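Long-range contacts in glycerate dehydrogenase (Bacillus sp. 5mfcol3.1, PDB 6P2I), which reduces acyclic imino acids, probably with NADPH as hydride donor, and belongs to the D-isomer-specific 2-hydroxyacid dehydrogenase family: residues Leu42-Glu51 and Lys62-Thr73; Leu242-Asp253 and Leu266-Ala276. All coordinates share one frame; numbering follows the deposited sequence. Where two conformers were deposited one is given.

Contact 1 (Leu42-Glu51 and Lys62-Thr73). With DAR (D-arginine), chain D.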
loop_
_atom_site.group_PDB
_atom_site.type_symbol
_atom_site.label_atom_id
_atom_site.label_comp_id
_atom_site.label_asym_id
_atom_site.label_seq_id
_atom_site.Cartn_x
_atom_site.Cartn_y
_atom_site.Cartn_z
ATOM N N LEU A 42 -26.610 12.143 -29.372
ATOM C CA LEU A 42 -27.544 11.200 -28.768
ATOM C C LEU A 42 -28.764 10.974 -29.653
ATOM O O LEU A 42 -29.300 9.861 -29.691
ATOM C CB LEU A 42 -27.964 11.696 -27.383
ATOM C CG LEU A 42 -26.832 11.605 -26.347
ATOM C CD1 LEU A 42 -27.114 12.509 -25.144
ATOM C CD2 LEU A 42 -26.581 10.163 -25.895
ATOM N N SER A 43 -29.206 12.000 -30.372
ATOM C CA SER A 43 -30.392 11.880 -31.211
ATOM C C SER A 43 -30.108 11.299 -32.591
ATOM O O SER A 43 -31.057 11.067 -33.355
ATOM C CB SER A 43 -31.062 13.249 -31.372
ATOM O OG SER A 43 -31.445 13.777 -30.116
ATOM N N SER A 44 -28.843 11.051 -32.926
ATOM C CA SER A 44 -28.470 10.534 -34.235
ATOM C C SER A 44 -28.051 9.071 -34.177
ATOM O O SER A 44 -27.470 8.555 -35.137
ATOM C CB SER A 44 -27.354 11.389 -34.834
ATOM O OG SER A 44 -27.766 12.746 -34.929
ATOM N N THR A 45 -28.345 8.390 -33.073
ATOM C CA THR A 45 -27.844 7.051 -32.842
ATOM C C THR A 45 -28.936 6.210 -32.195
ATOM O O THR A 45 -29.900 6.728 -31.624
ATOM C CB THR A 45 -26.568 7.100 -31.979
ATOM O OG1 THR A 45 -25.865 5.855 -32.073
ATOM C CG2 THR A 45 -26.888 7.396 -30.510
ATOM N N ASP A 46 -28.779 4.893 -32.303
ATOM C CA ASP A 46 -29.701 3.979 -31.651
ATOM C C ASP A 46 -29.171 3.497 -30.310
ATOM O O ASP A 46 -29.930 3.422 -29.336
ATOM C CB ASP A 46 -29.980 2.790 -32.566
ATOM C CG ASP A 46 -30.460 3.223 -33.926
ATOM O OD1 ASP A 46 -31.568 3.803 -34.005
ATOM O OD2 ASP A 46 -29.708 3.027 -34.907
ATOM N N ILE A 47 -27.875 3.187 -30.241
ATOM C CA ILE A 47 -27.168 2.913 -28.996
ATOM C C ILE A 47 -26.135 4.011 -28.804
ATOM O O ILE A 47 -25.450 4.396 -29.759
ATOM C CB ILE A 47 -26.483 1.531 -29.020
ATOM C CG1 ILE A 47 -27.516 0.425 -29.258
ATOM C CG2 ILE A 47 -25.680 1.306 -27.739
ATOM C CD1 ILE A 47 -26.886 -0.951 -29.451
ATOM N N ALA A 48 -26.044 4.541 -27.584
ATOM C CA ALA A 48 -25.026 5.526 -27.249
ATOM C C ALA A 48 -24.162 4.991 -26.120
ATOM O O ALA A 48 -24.643 4.252 -25.261
ATOM C CB ALA A 48 -25.634 6.864 -26.826
ATOM N N ILE A 49 -22.888 5.385 -26.135
ATOM C CA ILE A 49 -21.926 5.083 -25.071
ATOM C C ILE A 49 -21.391 6.412 -24.560
ATOM O O ILE A 49 -21.049 7.293 -25.355
ATOM C CB ILE A 49 -20.770 4.206 -25.572
ATOM C CG1 ILE A 49 -21.300 2.950 -26.267
ATOM C CG2 ILE A 49 -19.831 3.839 -24.384
ATOM C CD1 ILE A 49 -20.327 2.355 -27.261
ATOM N N VAL A 50 -21.307 6.563 -23.242
ATOM C CA VAL A 50 -20.916 7.841 -22.664
ATOM C C VAL A 50 -19.888 7.604 -21.563
ATOM O O VAL A 50 -19.961 6.607 -20.832
ATOM C CB VAL A 50 -22.146 8.610 -22.135
ATOM C CG1 VAL A 50 -22.838 7.829 -21.010
ATOM C CG2 VAL A 50 -21.756 10.005 -21.680
ATOM N N GLU A 51 -18.913 8.508 -21.467
ATOM C CA GLU A 51 -17.880 8.428 -20.430
ATOM C C GLU A 51 -17.811 9.658 -19.541
ATOM O O GLU A 51 -17.534 9.536 -18.336
ATOM C CB GLU A 51 -16.499 8.196 -21.061
ATOM C CG GLU A 51 -15.377 8.169 -20.009
ATOM C CD GLU A 51 -14.063 7.608 -20.502
ATOM O OE1 GLU A 51 -13.070 7.709 -19.744
ATOM O OE2 GLU A 51 -14.009 7.064 -21.619
ATOM N N LYS A 62 -35.227 16.616 -25.160
ATOM C CA LYS A 62 -34.939 17.030 -26.528
ATOM C C LYS A 62 -34.374 15.908 -27.388
ATOM O O LYS A 62 -34.132 16.120 -28.580
ATOM C CB LYS A 62 -33.967 18.212 -26.520
ATOM C CG LYS A 62 -34.527 19.471 -25.863
ATOM C CD LYS A 62 -33.438 20.500 -25.595
ATOM C CE LYS A 62 -34.004 21.726 -24.896
ATOM N NZ LYS A 62 -32.935 22.662 -24.450
ATOM N N ILE A 63 -34.162 14.732 -26.822
ATOM C CA ILE A 63 -33.557 13.609 -27.528
ATOM C C ILE A 63 -34.632 12.828 -28.272
ATOM O O ILE A 63 -35.747 12.642 -27.774
ATOM C CB ILE A 63 -32.795 12.710 -26.535
ATOM C CG1 ILE A 63 -31.547 13.434 -26.030
ATOM C CG2 ILE A 63 -32.419 11.365 -27.171
ATOM C CD1 ILE A 63 -30.787 12.681 -24.961
ATOM N N SER A 64 -34.294 12.373 -29.475
ATOM C CA SER A 64 -35.118 11.439 -30.221
ATOM C C SER A 64 -34.254 10.267 -30.668
ATOM O O SER A 64 -33.031 10.269 -30.496
ATOM C CB SER A 64 -35.788 12.123 -31.429
ATOM O OG SER A 64 -34.815 12.577 -32.354
ATOM N N ARG A 65 -34.926 9.244 -31.207
ATOM C CA ARG A 65 -34.324 8.047 -31.799
ATOM C C ARG A 65 -33.644 7.130 -30.788
ATOM O O ARG A 65 -33.875 5.915 -30.808
ATOM C CB ARG A 65 -33.328 8.429 -32.896
ATOM C CG ARG A 65 -32.640 7.230 -33.515
ATOM C CD ARG A 65 -31.763 7.623 -34.690
ATOM N NE ARG A 65 -31.004 6.487 -35.210
ATOM C CZ ARG A 65 -30.185 6.558 -36.253
ATOM N NH1 ARG A 65 -30.015 7.714 -36.884
ATOM N NH2 ARG A 65 -29.535 5.477 -36.669
ATOM N N LEU A 66 -32.813 7.695 -29.910
ATOM C CA LEU A 66 -32.017 6.908 -28.967
ATOM C C LEU A 66 -32.867 5.895 -28.205
ATOM O O LEU A 66 -33.915 6.237 -27.658
ATOM C CB LEU A 66 -31.326 7.852 -27.975
ATOM C CG LEU A 66 -30.441 7.187 -26.916
ATOM C CD1 LEU A 66 -29.261 6.505 -27.588
ATOM C CD2 LEU A 66 -29.987 8.219 -25.900
ATOM N N LYS A 67 -32.391 4.646 -28.138
ATOM C CA LYS A 67 -33.097 3.615 -27.391
ATOM C C LYS A 67 -32.295 3.016 -26.248
ATOM O O LYS A 67 -32.902 2.469 -25.322
ATOM C CB LYS A 67 -33.538 2.474 -28.321
ATOM C CG LYS A 67 -34.649 2.855 -29.305
ATOM C CD LYS A 67 -35.844 3.449 -28.579
ATOM C CE LYS A 67 -36.529 2.401 -27.709
ATOM N NZ LYS A 67 -37.584 2.988 -26.836
ATOM N N TYR A 68 -30.966 3.116 -26.271
ATOM C CA TYR A 68 -30.120 2.399 -25.319
ATOM C C TYR A 68 -28.865 3.213 -25.056
ATOM O O TYR A 68 -28.153 3.587 -25.999
ATOM C CB TYR A 68 -29.764 1.015 -25.857
ATOM C CG TYR A 68 -28.998 0.111 -24.894
ATOM C CD1 TYR A 68 -29.248 0.118 -23.520
ATOM C CD2 TYR A 68 -28.044 -0.767 -25.378
ATOM C CE1 TYR A 68 -28.529 -0.740 -22.654
ATOM C CE2 TYR A 68 -27.348 -1.611 -24.544
ATOM C CZ TYR A 68 -27.588 -1.601 -23.194
ATOM O OH TYR A 68 -26.858 -2.470 -22.405
ATOM N N LEU A 69 -28.614 3.501 -23.781
ATOM C CA LEU A 69 -27.441 4.245 -23.341
ATOM C C LEU A 69 -26.605 3.352 -22.446
ATOM O O LEU A 69 -27.134 2.746 -21.507
ATOM C CB LEU A 69 -27.843 5.510 -22.584
ATOM C CG LEU A 69 -26.707 6.350 -22.002
ATOM C CD1 LEU A 69 -25.859 6.939 -23.114
ATOM C CD2 LEU A 69 -27.263 7.460 -21.122
ATOM N N ILE A 70 -25.308 3.277 -22.738
ATOM C CA ILE A 70 -24.341 2.535 -21.936
ATOM C C ILE A 70 -23.366 3.536 -21.340
ATOM O O ILE A 70 -22.734 4.299 -22.082
ATOM C CB ILE A 70 -23.587 1.497 -22.779
ATOM C CG1 ILE A 70 -24.563 0.495 -23.404
ATOM C CG2 ILE A 70 -22.482 0.816 -21.940
ATOM C CD1 ILE A 70 -23.964 -0.280 -24.558
ATOM N N THR A 71 -23.229 3.535 -20.010
ATOM C CA THR A 71 -22.117 4.248 -19.398
ATOM C C THR A 71 -20.913 3.326 -19.423
ATOM O O THR A 71 -21.038 2.140 -19.101
ATOM C CB THR A 71 -22.426 4.688 -17.959
ATOM O OG1 THR A 71 -22.626 3.542 -17.111
ATOM C CG2 THR A 71 -23.655 5.604 -17.930
ATOM N N ILE A 72 -19.770 3.847 -19.884
ATOM C CA ILE A 72 -18.539 3.074 -19.834
ATOM C C ILE A 72 -18.096 2.915 -18.396
ATOM O O ILE A 72 -17.303 2.023 -18.093
ATOM C CB ILE A 72 -17.431 3.730 -20.686
ATOM C CG1 ILE A 72 -16.369 2.691 -21.087
ATOM C CG2 ILE A 72 -16.785 4.880 -19.931
ATOM C CD1 ILE A 72 -16.899 1.616 -22.020
ATOM N N THR A 73 -18.625 3.742 -17.505
ATOM C CA THR A 73 -18.292 3.760 -16.090
ATOM C C THR A 73 -19.202 2.831 -15.298
ATOM O O THR A 73 -20.282 2.444 -15.748
ATOM C CB THR A 73 -18.437 5.180 -15.552
ATOM O OG1 THR A 73 -19.765 5.649 -15.834
ATOM C CG2 THR A 73 -17.430 6.093 -16.221
HETATM N N DAR D . -15.928 6.872 -11.866
HETATM C CA DAR D . -15.401 5.513 -11.988
HETATM C CB DAR D . -14.158 5.468 -12.890
HETATM C CG DAR D . -14.434 5.893 -14.335
HETATM C CD DAR D . -13.321 5.446 -15.279
HETATM N NE DAR D . -13.553 5.699 -16.701
HETATM C CZ DAR D . -13.592 4.693 -17.580
HETATM N NH1 DAR D . -13.884 3.453 -17.173
HETATM N NH2 DAR D . -13.345 4.906 -18.873
HETATM C C DAR D . -16.490 4.557 -12.441
HETATM O O DAR D . -16.246 3.541 -13.121
HETATM O OXT DAR D . -17.643 4.814 -12.097
HETATM O O HOH W 1 -33.320 11.934 -34.360
HETATM O O HOH W 2 -31.461 10.421 -36.682
HETATM O O HOH W 3 -32.961 15.890 -31.091
HETATM O O HOH W 4 -33.467 3.701 -32.311
#
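R65 lays its NE and NH2 along the D46 carboxylate in a two-bond salt bridge. R65 NE meets D46 OD1 at 3.0 Å, almost straight at 171°, and NH2 meets OD2 of the same carboxylate. Both oxygens lie near the guanidinium plane, but R65 comes from above the carboxylate plane, and the two planes stand 52° apart. The R65 chain reaches D46 because it is extended, with CG anti to the backbone N (chi1 178°). Above one face of the guanidinium lies S44 O, badly angled for a bond. D46 OD2 also takes the backbone N of K2, and a water joins OD1 to R65 O, so the carboxylate is fixed from several sides.

Next to this pair the strands run parallel. A48 N gives to Y68 O at 2.8 Å, A48 O takes I70 N, V50 N gives to I70 O, and V50 O takes I72 N. L69 turns its CD1 back over A48, 3.7 Å from A48 CB, and also touches V50 CG1. L66 CD1 also lies against A48 CB, at 3.7 Å. On the opposite face I47 CG2 packs against Y68 CD2 at 3.9 Å. Helix 280-298 covers this face at I49 and I70.

At the C-terminal ends the strands open onto the ligand. E51 OE1 accepts NH2 of the bound D-arginine at 2.9 Å. I72 CG2 lies against E51 CB at 3.5 Å. T10 holds E51 OE1 and Y5 holds OE2, so a second shell positions the carboxylate. T73 CG2 touches CG of the ligand.

The two strands and helix 57-60 form a beta-alpha-beta unit of a parallel sheet, with residues of the D-arginine pocket just past the strand ends.

Contact 2 (Leu242-Asp253 and Leu266-Ala276); sequences LKQNRIRGAGLD and LNNVVLTPGSA. With NAP (NADP nicotinamide-adenine-dinucleotide phosphate), chain C.
T272 OG1 donates to D253 OD1 at 2.6 Å, on the anti side of the carboxylate, and is also bonded to H105 NE2. The D253 carboxylate lies near this hydroxyl because CG is anti to the backbone N (chi1 -166°). The other oxygen, D253 OD2, accepts the carboxamide N7N of NADP at 3.0 Å in a nearly straight bond (168°). A276 CB sits 3.3 Å from D253 OD2. A leucine in place of D253 would probably leave the NADP carboxamide without this acceptor and the T272 hydroxyl with H105 but not the carboxylate.

This end is tight and buried, and so is the middle, where A250 O takes V270 N and L252 N gives to V270 O.

At the far end the apolar side is buried. L242 CD1 meets V269 CG1 at 3.6 Å, and L242 CB lies against L266 CD1. The other side is looser and wetter. N268 ND2 gives to L242 O at 3.0 Å. N245, the C-prime residue of the Schellman motif that ends helix 235-243, brings its N to the same oxygen from the opposite face. Water bridges N268 and N245 to I247 O.

Strand 269-271 is the last of this chain's sheet, beside 249-252, which also pairs with 223-226. Helix 99-114 packs on V270 and D253, and D121 of the second subunit bonds L271 N.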
loop_
_atom_site.group_PDB
_atom_site.type_symbol
_atom_site.label_atom_id
_atom_site.label_comp_id
_atom_site.label_asym_id
_atom_site.label_seq_id
_atom_site.Cartn_x
_atom_site.Cartn_y
_atom_site.Cartn_z
ATOM N N LEU A 242 -8.999 17.134 9.413
ATOM C CA LEU A 242 -7.600 16.878 9.084
ATOM C C LEU A 242 -6.698 18.029 9.514
ATOM O O LEU A 242 -5.620 17.801 10.076
ATOM C CB LEU A 242 -7.464 16.608 7.588
ATOM C CG LEU A 242 -8.123 15.316 7.094
ATOM C CD1 LEU A 242 -8.533 15.457 5.639
ATOM C CD2 LEU A 242 -7.181 14.131 7.249
ATOM N N LYS A 243 -7.122 19.274 9.265
ATOM C CA LYS A 243 -6.321 20.429 9.669
ATOM C C LYS A 243 -6.036 20.412 11.165
ATOM O O LYS A 243 -4.944 20.794 11.602
ATOM C CB LYS A 243 -7.031 21.730 9.284
ATOM C CG LYS A 243 -6.239 22.999 9.600
ATOM C CD LYS A 243 -4.936 23.039 8.810
ATOM C CE LYS A 243 -4.015 24.150 9.284
ATOM N NZ LYS A 243 -3.058 24.538 8.209
ATOM N N GLN A 244 -7.008 19.982 11.965
ATOM C CA GLN A 244 -6.872 19.936 13.414
ATOM C C GLN A 244 -6.303 18.611 13.902
ATOM O O GLN A 244 -6.293 18.366 15.113
ATOM C CB GLN A 244 -8.226 20.203 14.076
ATOM C CG GLN A 244 -8.782 21.591 13.780
ATOM C CD GLN A 244 -10.195 21.786 14.297
ATOM O OE1 GLN A 244 -10.581 21.221 15.322
ATOM N NE2 GLN A 244 -10.976 22.595 13.588
ATOM N N ASN A 245 -5.840 17.761 12.987
ATOM C CA ASN A 245 -5.219 16.477 13.320
ATOM C C ASN A 245 -6.117 15.643 14.231
ATOM O O ASN A 245 -5.653 14.973 15.155
ATOM C CB ASN A 245 -3.833 16.682 13.942
ATOM C CG ASN A 245 -2.881 17.433 13.016
ATOM O OD1 ASN A 245 -2.462 18.553 13.311
ATOM N ND2 ASN A 245 -2.537 16.814 11.892
ATOM N N ARG A 246 -7.424 15.688 13.966
ATOM C CA ARG A 246 -8.381 14.912 14.748
ATOM C C ARG A 246 -8.470 13.456 14.299
ATOM O O ARG A 246 -9.064 12.642 15.019
ATOM C CB ARG A 246 -9.766 15.568 14.690
ATOM C CG ARG A 246 -9.886 16.825 15.551
ATOM C CD ARG A 246 -10.072 16.457 17.018
ATOM N NE ARG A 246 -11.378 15.851 17.278
ATOM C CZ ARG A 246 -11.556 14.628 17.777
ATOM N NH1 ARG A 246 -12.785 14.167 17.979
ATOM N NH2 ARG A 246 -10.511 13.860 18.065
ATOM N N ILE A 247 -7.910 13.112 13.135
ATOM C CA ILE A 247 -7.672 11.734 12.716
ATOM C C ILE A 247 -6.243 11.642 12.189
ATOM O O ILE A 247 -5.532 12.642 12.112
ATOM C CB ILE A 247 -8.678 11.244 11.648
ATOM C CG1 ILE A 247 -8.555 12.058 10.362
ATOM C CG2 ILE A 247 -10.085 11.286 12.194
ATOM C CD1 ILE A 247 -9.293 11.438 9.182
ATOM N N ARG A 248 -5.826 10.427 11.820
ATOM C CA ARG A 248 -4.453 10.244 11.353
ATOM C C ARG A 248 -4.257 10.812 9.952
ATOM O O ARG A 248 -3.253 11.483 9.680
ATOM C CB ARG A 248 -4.065 8.767 11.381
ATOM C CG ARG A 248 -2.713 8.502 10.732
ATOM C CD ARG A 248 -2.326 7.048 10.863
ATOM N NE ARG A 248 -2.208 6.673 12.266
ATOM C CZ ARG A 248 -2.500 5.469 12.746
ATOM N NH1 ARG A 248 -2.932 4.515 11.928
ATOM N NH2 ARG A 248 -2.368 5.221 14.042
ATOM N N GLY A 249 -5.183 10.533 9.044
ATOM C CA GLY A 249 -5.062 11.058 7.694
ATOM C C GLY A 249 -6.159 10.527 6.799
ATOM O O GLY A 249 -7.029 9.759 7.223
ATOM N N ALA A 250 -6.112 10.960 5.538
ATOM C CA ALA A 250 -7.097 10.538 4.560
ATOM C C ALA A 250 -6.419 10.245 3.230
ATOM O O ALA A 250 -5.455 10.914 2.848
ATOM C CB ALA A 250 -8.184 11.600 4.354
ATOM N N GLY A 251 -6.935 9.241 2.531
ATOM C CA GLY A 251 -6.491 8.943 1.186
ATOM C C GLY A 251 -7.661 9.156 0.251
ATOM O O GLY A 251 -8.688 8.476 0.384
ATOM N N LEU A 252 -7.545 10.101 -0.678
ATOM C CA LEU A 252 -8.701 10.561 -1.440
ATOM C C LEU A 252 -8.421 10.495 -2.934
ATOM O O LEU A 252 -7.525 11.189 -3.433
ATOM C CB LEU A 252 -9.075 11.985 -1.026
ATOM C CG LEU A 252 -9.222 12.210 0.482
ATOM C CD1 LEU A 252 -9.402 13.688 0.771
ATOM C CD2 LEU A 252 -10.392 11.389 1.048
ATOM N N ASP A 253 -9.220 9.704 -3.646
ATOM C CA ASP A 253 -9.128 9.570 -5.092
ATOM C C ASP A 253 -10.039 10.553 -5.814
ATOM O O ASP A 253 -10.034 10.584 -7.045
ATOM C CB ASP A 253 -9.462 8.127 -5.512
ATOM C CG ASP A 253 -9.068 7.807 -6.968
ATOM O OD1 ASP A 253 -7.921 8.074 -7.365
ATOM O OD2 ASP A 253 -9.920 7.290 -7.717
ATOM N N LEU A 266 -2.798 20.161 2.885
ATOM C CA LEU A 266 -2.642 19.312 4.061
ATOM C C LEU A 266 -1.511 18.306 3.887
ATOM O O LEU A 266 -1.349 17.707 2.820
ATOM C CB LEU A 266 -3.935 18.552 4.348
ATOM C CG LEU A 266 -5.180 19.354 4.707
ATOM C CD1 LEU A 266 -6.395 18.433 4.664
ATOM C CD2 LEU A 266 -5.018 19.978 6.072
ATOM N N ASN A 267 -0.758 18.099 4.963
ATOM C CA ASN A 267 0.334 17.134 4.989
ATOM C C ASN A 267 -0.080 15.782 5.554
ATOM O O ASN A 267 0.788 14.946 5.832
ATOM C CB ASN A 267 1.509 17.684 5.796
ATOM C CG ASN A 267 1.146 17.974 7.252
ATOM O OD1 ASN A 267 0.051 17.653 7.719
ATOM N ND2 ASN A 267 2.076 18.591 7.975
ATOM N N ASN A 268 -1.375 15.558 5.762
ATOM C CA ASN A 268 -1.855 14.262 6.223
ATOM C C ASN A 268 -2.920 13.713 5.285
ATOM O O ASN A 268 -3.789 12.945 5.703
ATOM C CB ASN A 268 -2.375 14.338 7.663
ATOM C CG ASN A 268 -3.417 15.435 7.870
ATOM O OD1 ASN A 268 -3.778 16.161 6.942
ATOM N ND2 ASN A 268 -3.913 15.546 9.098
ATOM N N VAL A 269 -2.871 14.104 4.011
ATOM C CA VAL A 269 -3.695 13.477 2.989
ATOM C C VAL A 269 -2.778 12.946 1.898
ATOM O O VAL A 269 -1.690 13.478 1.653
ATOM C CB VAL A 269 -4.752 14.439 2.387
ATOM C CG1 VAL A 269 -5.667 14.970 3.481
ATOM C CG2 VAL A 269 -4.078 15.577 1.631
ATOM N N VAL A 270 -3.222 11.874 1.263
ATOM C CA VAL A 270 -2.627 11.358 0.042
ATOM C C VAL A 270 -3.705 11.434 -1.029
ATOM O O VAL A 270 -4.815 10.928 -0.829
ATOM C CB VAL A 270 -2.117 9.918 0.229
ATOM C CG1 VAL A 270 -1.602 9.336 -1.073
ATOM C CG2 VAL A 270 -1.026 9.896 1.310
ATOM N N LEU A 271 -3.393 12.093 -2.139
ATOM C CA LEU A 271 -4.364 12.349 -3.196
ATOM C C LEU A 271 -3.987 11.592 -4.459
ATOM O O LEU A 271 -2.815 11.562 -4.841
ATOM C CB LEU A 271 -4.425 13.842 -3.502
ATOM C CG LEU A 271 -4.707 14.718 -2.290
ATOM C CD1 LEU A 271 -4.572 16.182 -2.665
ATOM C CD2 LEU A 271 -6.102 14.416 -1.743
ATOM N N THR A 272 -4.979 10.986 -5.107
ATOM C CA THR A 272 -4.769 10.440 -6.437
ATOM C C THR A 272 -5.821 11.003 -7.391
ATOM O O THR A 272 -6.958 11.269 -6.985
ATOM C CB THR A 272 -4.784 8.899 -6.422
ATOM O OG1 THR A 272 -5.957 8.400 -5.757
ATOM C CG2 THR A 272 -3.539 8.371 -5.654
ATOM N N PRO A 273 -5.463 11.229 -8.655
ATOM C CA PRO A 273 -6.370 11.964 -9.574
ATOM C C PRO A 273 -7.397 11.068 -10.259
ATOM O O PRO A 273 -7.470 10.985 -11.493
ATOM C CB PRO A 273 -5.383 12.587 -10.574
ATOM C CG PRO A 273 -4.282 11.535 -10.685
ATOM C CD PRO A 273 -4.140 10.967 -9.259
ATOM N N GLY A 274 -8.223 10.397 -9.456
ATOM C CA GLY A 274 -9.185 9.457 -10.003
ATOM C C GLY A 274 -8.567 8.248 -10.677
ATOM O O GLY A 274 -9.205 7.635 -11.530
ATOM N N SER A 275 -7.333 7.889 -10.322
ATOM C CA SER A 275 -6.596 6.835 -11.015
ATOM C C SER A 275 -6.795 5.447 -10.402
ATOM O O SER A 275 -6.157 4.490 -10.853
ATOM C CB SER A 275 -5.102 7.186 -11.043
ATOM O OG SER A 275 -4.640 7.460 -9.720
ATOM N N ALA A 276 -7.678 5.315 -9.403
ATOM C CA ALA A 276 -7.847 4.049 -8.690
ATOM C C ALA A 276 -8.162 2.891 -9.627
ATOM O O ALA A 276 -7.716 1.756 -9.404
ATOM C CB ALA A 276 -8.955 4.183 -7.646
HETATM P PA NAP C . -22.409 -1.644 -6.006
HETATM O O1A NAP C . -23.706 -1.091 -6.560
HETATM O O2A NAP C . -22.024 -3.064 -6.299
HETATM O O5B NAP C . -22.453 -1.476 -4.417
HETATM C C5B NAP C . -22.972 -0.296 -3.811
HETATM C C4B NAP C . -23.068 -0.563 -2.314
HETATM O O4B NAP C . -23.497 0.650 -1.689
HETATM C C3B NAP C . -24.120 -1.623 -1.977
HETATM O O3B NAP C . -23.736 -2.298 -0.763
HETATM C C2B NAP C . -25.358 -0.809 -1.687
HETATM O O2B NAP C . -26.271 -1.473 -0.827
HETATM C C1B NAP C . -24.708 0.366 -0.979
HETATM N N9A NAP C . -25.611 1.525 -0.929
HETATM C C8A NAP C . -26.272 2.087 -1.961
HETATM N N7A NAP C . -27.029 3.124 -1.524
HETATM C C5A NAP C . -26.859 3.204 -0.191
HETATM C C6A NAP C . -27.360 4.069 0.894
HETATM N N6A NAP C . -28.226 5.076 0.627
HETATM N N1A NAP C . -26.921 3.818 2.144
HETATM C C2A NAP C . -26.056 2.819 2.426
HETATM N N3A NAP C . -25.551 1.986 1.497
HETATM C C4A NAP C . -25.923 2.143 0.195
HETATM O O3 NAP C . -21.279 -0.575 -6.438
HETATM P PN NAP C . -19.707 -0.842 -6.650
HETATM O O1N NAP C . -19.475 -1.580 -7.945
HETATM O O2N NAP C . -19.114 -1.420 -5.385
HETATM O O5D NAP C . -19.198 0.666 -6.865
HETATM C C5D NAP C . -19.378 1.641 -5.831
HETATM C C4D NAP C . -18.916 3.012 -6.305
HETATM O O4D NAP C . -17.511 2.979 -6.535
HETATM C C3D NAP C . -19.481 3.441 -7.652
HETATM O O3D NAP C . -20.801 3.996 -7.546
HETATM C C2D NAP C . -18.446 4.450 -8.126
HETATM O O2D NAP C . -18.874 5.773 -7.779
HETATM C C1D NAP C . -17.167 4.075 -7.374
HETATM N N1N NAP C . -16.107 3.693 -8.315
HETATM C C2N NAP C . -14.930 4.342 -8.282
HETATM C C3N NAP C . -13.907 4.022 -9.171
HETATM C C7N NAP C . -12.604 4.782 -9.136
HETATM O O7N NAP C . -11.850 4.717 -10.097
HETATM N N7N NAP C . -12.309 5.565 -8.089
HETATM C C4N NAP C . -14.121 3.007 -10.108
HETATM C C5N NAP C . -15.354 2.352 -10.131
HETATM C C6N NAP C . -16.331 2.716 -9.211
HETATM P P2B NAP C . -27.403 -2.496 -1.356
HETATM O O1X NAP C . -28.179 -1.737 -2.418
HETATM O O2X NAP C . -26.647 -3.663 -1.931
HETATM O O3X NAP C . -28.162 -2.846 -0.104
HETATM O O HOH W 5 -3.021 13.846 11.526
HETATM O O HOH W 6 -2.191 19.007 9.402
HETATM O O HOH W 7 -7.804 13.309 -5.306
#

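Overall arrangement
The contacts come in series along the chain, contact 1 closing before contact 2 opens. Their centres are about 37 Å apart, on opposite sides of the chain's centre, and their nearest atoms about 9 Å. Each pairs neighbouring parallel strands, but in different sheets. Contact 1 belongs to the five-stranded sheet near the N-terminus, contact 2 to the edge of the seven-stranded sheet of the Rossmann-type NAD-binding domain. Their C-terminal strand ends both lead to the ligands. Contact 1 supplies residues of the D-arginine pocket and contact 2 residues of the NADP pocket. This is consistent with an active site between two domains, where the bound amino acid and the cofactor meet.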